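Local coordinates for protein SusD homolog (Bacteroides thetaiotaomicron VPI-5482, PDB 3IHV) that is a SusD-family protein of the outer membrane of a gut bacterium that probably binds glycans, at residues L47-S52 with G467-D472; I478-V483 with T506-G511. One frame throughout, in Å; residues are numbered along the deposited sequence.

Interaction 1 (L47-S52 with G467-D472); sequences LGTDIS and GHRRQD
Arg-469 and Asp-50 form a side-on salt bridge in which each carboxylate oxygen takes one nitrogen. NE of Arg-469 donates to OD1 of Asp-50 at 2.9 Å, with an N-H...O angle of 169°, and its NH2 reaches OD2 of Asp-50 at the same 2.9 Å. Both oxygens use their syn lone pairs and the two planes lie 11° apart, so the paired bonds keep the groups nearly coplanar and fix their rotation. The arginine chain, bent at chi2 (62°), is what swings the guanidinium across to Asp-50; its remaining nitrogen, NH1, is engaged by the carbonyl of Arg-456.

Arg-470 runs out the other way as an extended chain, and its NH1 donates to Leu-47 O at 2.9 Å, almost in line with the carbonyl and in the guanidinium plane. NH2 of Arg-470 has its own acceptor, OD1 of Asn-68. Between the two arginines Thr-49 sets its CG2 3.7 Å from CB of Arg-470, while its OG1 turns back to accept from the backbone N of Ile-51 at 3.1 Å, an ST turn that shapes the loop. Ile-51 adds an apolar touch, CD1 lying 3.9 Å from CB of Arg-469.

A largely buried loop is thus bound through its own carbonyl and carboxylate to the first turn of helix 469-475. Helix 448-463 packs on Ile-51 and Arg-469, helix 479-493 on Asp-50 and Arg-470, and strand 302-304 on Leu-47, just before the chain enters strand 52-54.

Interaction 2 (I478-V483 with T506-G511); sequences IYYKTV and TYTEEG
Tyr-480 lays one face of its ring over the aliphatic start of Glu-510, whose CB stands 3.7 Å from the ring centroid and 16° off the normal, a CH-pi contact. CB of Glu-510 sits off-centre toward the ring's attachment point, 3.6 Å from CG of Tyr-480. From there the extended glutamate chain runs out past CD2 at much the same height above the ring, so its carboxylate plane lies only 18° from that of the ring, although the two side chains as a whole cross at about a right angle. The ring also meets backbone: Thr-508 O approaches its edge, near the plane, 3.4 Å from CE1 of Tyr-480, and the N of Glu-510 is 3.5 Å from CD1 of the same ring.

Thr-508 fills the angle between Tyr-479 and Val-483. Its methyl CG2, anti to the backbone N (the OG1 torsion being -60°), is carried to 3.8 Å from CE2 of Tyr-479, while CG1 of Val-483 comes within 4.0 Å of Thr-508 OG1. That hydroxyl is occupied beyond the pair, being hydrogen-bonded to Val-504 O and to ND2 of Asn-68. Within the helix, CG2 of Val-483 lies over one face of the Tyr-479 ring, one turn back.

No hydrogen bond joins the two segments. Helix 479-493 meets the chain leaving helix 504-507 mostly through carbon atoms and, at the Tyr-480 ring, the backbone O of Thr-508 and N of Glu-510; the inner part is buried while Glu-510 is exposed. The attachment therefore rests on van der Waals and CH-pi contact, with a weak electrostatic attraction between the C-H edge of Tyr-480 and the Thr-508 carbonyl a probable addition.

Overall arrangement
From the N terminus, the chain passes helix 40-44 and the 47-52 loop early, then crosses more than four hundred residues before 467-472 returns to it. Interaction 1 thereby closes a very long loop, joining the region of the starch-binding associating family to the SusD family region. Interaction 2 opens just afterwards, on helix 479-493, and closes a short loop of 22 residues at 506-511. The two are in series, neither nested nor crossed, with centres 12 Å apart. Helix 479-493 links them: Tyr-479 OH probably hydrogen-bonds to Gly-48 O, and Thr-482 packs on Asp-50. Asn-68 is hydrogen-bonded to residues of both contacts.

Interaction 1 (L47-S52 with G467-D472)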
loop_
_atom_site.group_PDB
_atom_site.type_symbol
_atom_site.label_atom_id
_atom_site.label_comp_id
_atom_site.label_asym_id
_atom_site.label_seq_id
_atom_site.Cartn_x
_atom_site.Cartn_y
_atom_site.Cartn_z
ATOM N N LEU A 47 4.315 -4.839 8.067
ATOM C CA LEU A 47 4.759 -6.183 8.379
ATOM C C LEU A 47 4.148 -6.732 9.644
ATOM O O LEU A 47 3.548 -6.009 10.463
ATOM C CB LEU A 47 6.281 -6.188 8.461
ATOM C CG LEU A 47 6.985 -5.953 7.139
ATOM C CD1 LEU A 47 8.442 -5.582 7.421
ATOM C CD2 LEU A 47 6.896 -7.184 6.220
ATOM N N GLY A 48 4.269 -8.042 9.814
ATOM C CA GLY A 48 3.817 -8.687 11.051
ATOM C C GLY A 48 2.385 -9.116 11.018
ATOM O O GLY A 48 1.560 -8.700 11.851
ATOM N N THR A 49 2.080 -9.968 10.048
ATOM C CA THR A 49 0.720 -10.465 9.841
ATOM C C THR A 49 0.738 -11.985 9.619
ATOM O O THR A 49 1.705 -12.676 9.989
ATOM C CB THR A 49 0.098 -9.796 8.575
ATOM O OG1 THR A 49 0.808 -10.214 7.408
ATOM C CG2 THR A 49 0.189 -8.257 8.685
ATOM N N ASP A 50 -0.357 -12.519 9.053
ATOM C CA ASP A 50 -0.408 -13.915 8.672
ATOM C C ASP A 50 0.351 -14.234 7.394
ATOM O O ASP A 50 0.558 -15.410 7.101
ATOM C CB ASP A 50 -1.838 -14.428 8.582
ATOM C CG ASP A 50 -2.758 -13.575 7.705
ATOM O OD1 ASP A 50 -2.470 -12.366 7.444
ATOM O OD2 ASP A 50 -3.824 -14.126 7.314
ATOM N N ILE A 51 0.753 -13.217 6.637
ATOM C CA ILE A 51 1.446 -13.452 5.380
ATOM C C ILE A 51 2.898 -13.027 5.345
ATOM O O ILE A 51 3.658 -13.617 4.596
ATOM C CB ILE A 51 0.651 -12.835 4.165
ATOM C CG1 ILE A 51 0.776 -11.332 4.052
ATOM C CG2 ILE A 51 -0.820 -13.295 4.227
ATOM C CD1 ILE A 51 0.151 -10.699 2.775
ATOM N N SER A 52 3.302 -12.025 6.157
ATOM C CA SER A 52 4.664 -11.588 6.117
ATOM C C SER A 52 5.158 -11.066 7.447
ATOM O O SER A 52 4.367 -10.668 8.332
ATOM C CB SER A 52 4.882 -10.539 5.006
ATOM O OG SER A 52 4.334 -9.314 5.360
ATOM N N GLY A 467 1.058 -4.093 0.869
ATOM C CA GLY A 467 0.877 -3.148 1.962
ATOM C C GLY A 467 -0.488 -3.019 2.579
ATOM O O GLY A 467 -0.722 -2.063 3.331
ATOM N N HIS A 468 -1.368 -3.964 2.292
ATOM C CA HIS A 468 -2.751 -3.895 2.763
ATOM C C HIS A 468 -3.129 -4.834 3.872
ATOM O O HIS A 468 -4.133 -4.613 4.569
ATOM C CB HIS A 468 -3.701 -4.183 1.577
ATOM C CG HIS A 468 -3.373 -3.365 0.375
ATOM N ND1 HIS A 468 -3.413 -1.979 0.390
ATOM C CD2 HIS A 468 -2.848 -3.723 -0.818
ATOM C CE1 HIS A 468 -2.974 -1.529 -0.774
ATOM N NE2 HIS A 468 -2.631 -2.567 -1.525
ATOM N N ARG A 469 -2.366 -5.896 4.063
ATOM C CA ARG A 469 -2.839 -6.925 4.969
ATOM C C ARG A 469 -3.052 -6.474 6.411
ATOM O O ARG A 469 -4.081 -6.762 7.034
ATOM C CB ARG A 469 -1.931 -8.152 4.906
ATOM C CG ARG A 469 -2.491 -9.341 5.684
ATOM C CD ARG A 469 -3.807 -9.795 5.103
ATOM N NE ARG A 469 -4.262 -11.089 5.595
ATOM C CZ ARG A 469 -5.353 -11.679 5.121
ATOM N NH1 ARG A 469 -6.092 -11.077 4.195
ATOM N NH2 ARG A 469 -5.738 -12.860 5.593
ATOM N N ARG A 470 -2.050 -5.812 6.963
ATOM C CA ARG A 470 -2.167 -5.359 8.350
ATOM C C ARG A 470 -3.324 -4.396 8.543
ATOM O O ARG A 470 -4.136 -4.543 9.488
ATOM C CB ARG A 470 -0.853 -4.753 8.783
ATOM C CG ARG A 470 -0.816 -4.338 10.247
ATOM C CD ARG A 470 0.613 -4.197 10.712
ATOM N NE ARG A 470 0.669 -3.545 12.013
ATOM C CZ ARG A 470 1.672 -3.599 12.874
ATOM N NH1 ARG A 470 2.775 -4.262 12.596
ATOM N NH2 ARG A 470 1.579 -2.930 14.018
ATOM N N GLN A 471 -3.459 -3.400 7.655
ATOM C CA GLN A 471 -4.606 -2.488 7.833
ATOM C C GLN A 471 -5.957 -3.165 7.616
ATOM O O GLN A 471 -6.941 -2.761 8.233
ATOM C CB GLN A 471 -4.464 -1.240 6.968
ATOM C CG GLN A 471 -3.284 -0.386 7.314
ATOM C CD GLN A 471 -3.352 0.174 8.709
ATOM O OE1 GLN A 471 -2.376 0.089 9.466
ATOM N NE2 GLN A 471 -4.529 0.661 9.095
ATOM N N ASP A 472 -5.992 -4.192 6.760
ATOM C CA ASP A 472 -7.201 -4.987 6.548
ATOM C C ASP A 472 -7.529 -5.725 7.844
ATOM O O ASP A 472 -8.636 -5.628 8.322
ATOM C CB ASP A 472 -7.028 -5.981 5.391
ATOM C CG ASP A 472 -7.208 -5.333 3.988
ATOM O OD1 ASP A 472 -7.826 -4.261 3.886
ATOM O OD2 ASP A 472 -6.724 -5.916 2.994
#

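Interaction 2 (I478-V483 with T506-G511)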
loop_
_atom_site.group_PDB
_atom_site.type_symbol
_atom_site.label_atom_id
_atom_site.label_comp_id
_atom_site.label_asym_id
_atom_site.label_seq_id
_atom_site.Cartn_x
_atom_site.Cartn_y
_atom_site.Cartn_z
ATOM N N ILE A 478 -9.463 -8.010 13.710
ATOM C CA ILE A 478 -8.852 -9.311 14.018
ATOM C C ILE A 478 -7.316 -9.326 14.031
ATOM O O ILE A 478 -6.723 -10.386 13.911
ATOM C CB ILE A 478 -9.405 -10.403 13.037
ATOM C CG1 ILE A 478 -9.055 -10.137 11.558
ATOM C CG2 ILE A 478 -10.902 -10.555 13.237
ATOM C CD1 ILE A 478 -9.452 -11.283 10.599
ATOM N N TYR A 479 -6.680 -8.171 14.196
ATOM C CA TYR A 479 -5.221 -8.123 14.082
ATOM C C TYR A 479 -4.551 -8.961 15.164
ATOM O O TYR A 479 -3.818 -9.909 14.864
ATOM C CB TYR A 479 -4.703 -6.685 14.079
ATOM C CG TYR A 479 -3.233 -6.647 13.962
ATOM C CD1 TYR A 479 -2.609 -7.269 12.905
ATOM C CD2 TYR A 479 -2.429 -6.013 14.923
ATOM C CE1 TYR A 479 -1.200 -7.260 12.773
ATOM C CE2 TYR A 479 -1.048 -6.018 14.805
ATOM C CZ TYR A 479 -0.445 -6.634 13.715
ATOM O OH TYR A 479 0.917 -6.697 13.582
ATOM N N TYR A 480 -4.846 -8.663 16.422
ATOM C CA TYR A 480 -4.269 -9.469 17.505
ATOM C C TYR A 480 -4.637 -10.954 17.380
ATOM O O TYR A 480 -3.774 -11.804 17.527
ATOM C CB TYR A 480 -4.714 -8.938 18.856
ATOM C CG TYR A 480 -4.203 -9.729 20.032
ATOM C CD1 TYR A 480 -2.900 -9.554 20.522
ATOM C CD2 TYR A 480 -5.021 -10.633 20.686
ATOM C CE1 TYR A 480 -2.432 -10.301 21.614
ATOM C CE2 TYR A 480 -4.567 -11.358 21.763
ATOM C CZ TYR A 480 -3.276 -11.202 22.229
ATOM O OH TYR A 480 -2.866 -11.964 23.307
ATOM N N LYS A 481 -5.918 -11.262 17.138
ATOM C CA LYS A 481 -6.375 -12.658 16.969
ATOM C C LYS A 481 -5.553 -13.379 15.880
ATOM O O LYS A 481 -5.185 -14.540 16.033
ATOM C CB LYS A 481 -7.862 -12.632 16.559
ATOM C CG LYS A 481 -8.558 -13.958 16.325
ATOM C CD LYS A 481 -9.995 -13.743 15.749
ATOM C CE LYS A 481 -10.816 -15.051 15.644
ATOM N N THR A 482 -5.299 -12.693 14.778
ATOM C CA THR A 482 -4.570 -13.297 13.636
ATOM C C THR A 482 -3.096 -13.522 13.940
ATOM O O THR A 482 -2.522 -14.551 13.565
ATOM C CB THR A 482 -4.782 -12.448 12.374
ATOM O OG1 THR A 482 -6.186 -12.368 12.135
ATOM C CG2 THR A 482 -4.067 -13.059 11.134
ATOM N N VAL A 483 -2.469 -12.572 14.630
ATOM C CA VAL A 483 -1.057 -12.743 15.018
ATOM C C VAL A 483 -0.957 -13.953 15.956
ATOM O O VAL A 483 -0.100 -14.819 15.798
ATOM C CB VAL A 483 -0.465 -11.457 15.651
ATOM C CG1 VAL A 483 0.945 -11.719 16.306
ATOM C CG2 VAL A 483 -0.424 -10.319 14.617
ATOM N N THR A 506 5.487 -12.198 20.130
ATOM C CA THR A 506 5.980 -11.957 21.475
ATOM C C THR A 506 5.494 -10.619 22.043
ATOM O O THR A 506 5.156 -10.529 23.220
ATOM C CB THR A 506 7.529 -11.977 21.446
ATOM O OG1 THR A 506 7.935 -13.251 20.971
ATOM C CG2 THR A 506 8.185 -11.693 22.815
ATOM N N TYR A 507 5.391 -9.607 21.192
ATOM C CA TYR A 507 5.154 -8.229 21.656
ATOM C C TYR A 507 3.812 -7.605 21.307
ATOM O O TYR A 507 3.413 -6.621 21.936
ATOM C CB TYR A 507 6.246 -7.360 21.033
ATOM C CG TYR A 507 7.648 -7.846 21.324
ATOM C CD1 TYR A 507 8.229 -7.616 22.567
ATOM C CD2 TYR A 507 8.388 -8.526 20.366
ATOM C CE1 TYR A 507 9.474 -8.045 22.840
ATOM C CE2 TYR A 507 9.684 -8.935 20.629
ATOM C CZ TYR A 507 10.214 -8.680 21.866
ATOM O OH TYR A 507 11.473 -9.092 22.209
ATOM N N THR A 508 3.124 -8.137 20.283
ATOM C CA THR A 508 1.843 -7.571 19.822
ATOM C C THR A 508 0.823 -7.645 20.934
ATOM O O THR A 508 0.599 -8.713 21.529
ATOM C CB THR A 508 1.314 -8.280 18.572
ATOM O OG1 THR A 508 2.288 -8.126 17.525
ATOM C CG2 THR A 508 -0.009 -7.691 18.107
ATOM N N GLU A 509 0.233 -6.500 21.243
ATOM C CA GLU A 509 -0.671 -6.374 22.384
ATOM C C GLU A 509 -2.044 -5.947 21.938
ATOM O O GLU A 509 -2.218 -4.980 21.208
ATOM C CB GLU A 509 -0.065 -5.382 23.380
ATOM C CG GLU A 509 -0.848 -5.175 24.682
ATOM C CD GLU A 509 -0.123 -4.263 25.691
ATOM O OE1 GLU A 509 1.117 -4.046 25.576
ATOM O OE2 GLU A 509 -0.815 -3.784 26.622
ATOM N N GLU A 510 -3.053 -6.656 22.414
ATOM C CA GLU A 510 -4.408 -6.363 22.016
ATOM C C GLU A 510 -4.812 -5.027 22.594
ATOM O O GLU A 510 -4.574 -4.761 23.748
ATOM C CB GLU A 510 -5.358 -7.438 22.541
ATOM C CG GLU A 510 -6.736 -7.320 21.948
ATOM C CD GLU A 510 -7.620 -8.476 22.336
ATOM O OE1 GLU A 510 -7.394 -9.125 23.391
ATOM O OE2 GLU A 510 -8.546 -8.746 21.556
ATOM N N GLY A 511 -5.429 -4.176 21.785
ATOM C CA GLY A 511 -5.838 -2.860 22.275
ATOM C C GLY A 511 -4.726 -1.819 22.216
ATOM O O GLY A 511 -4.943 -0.674 22.618
#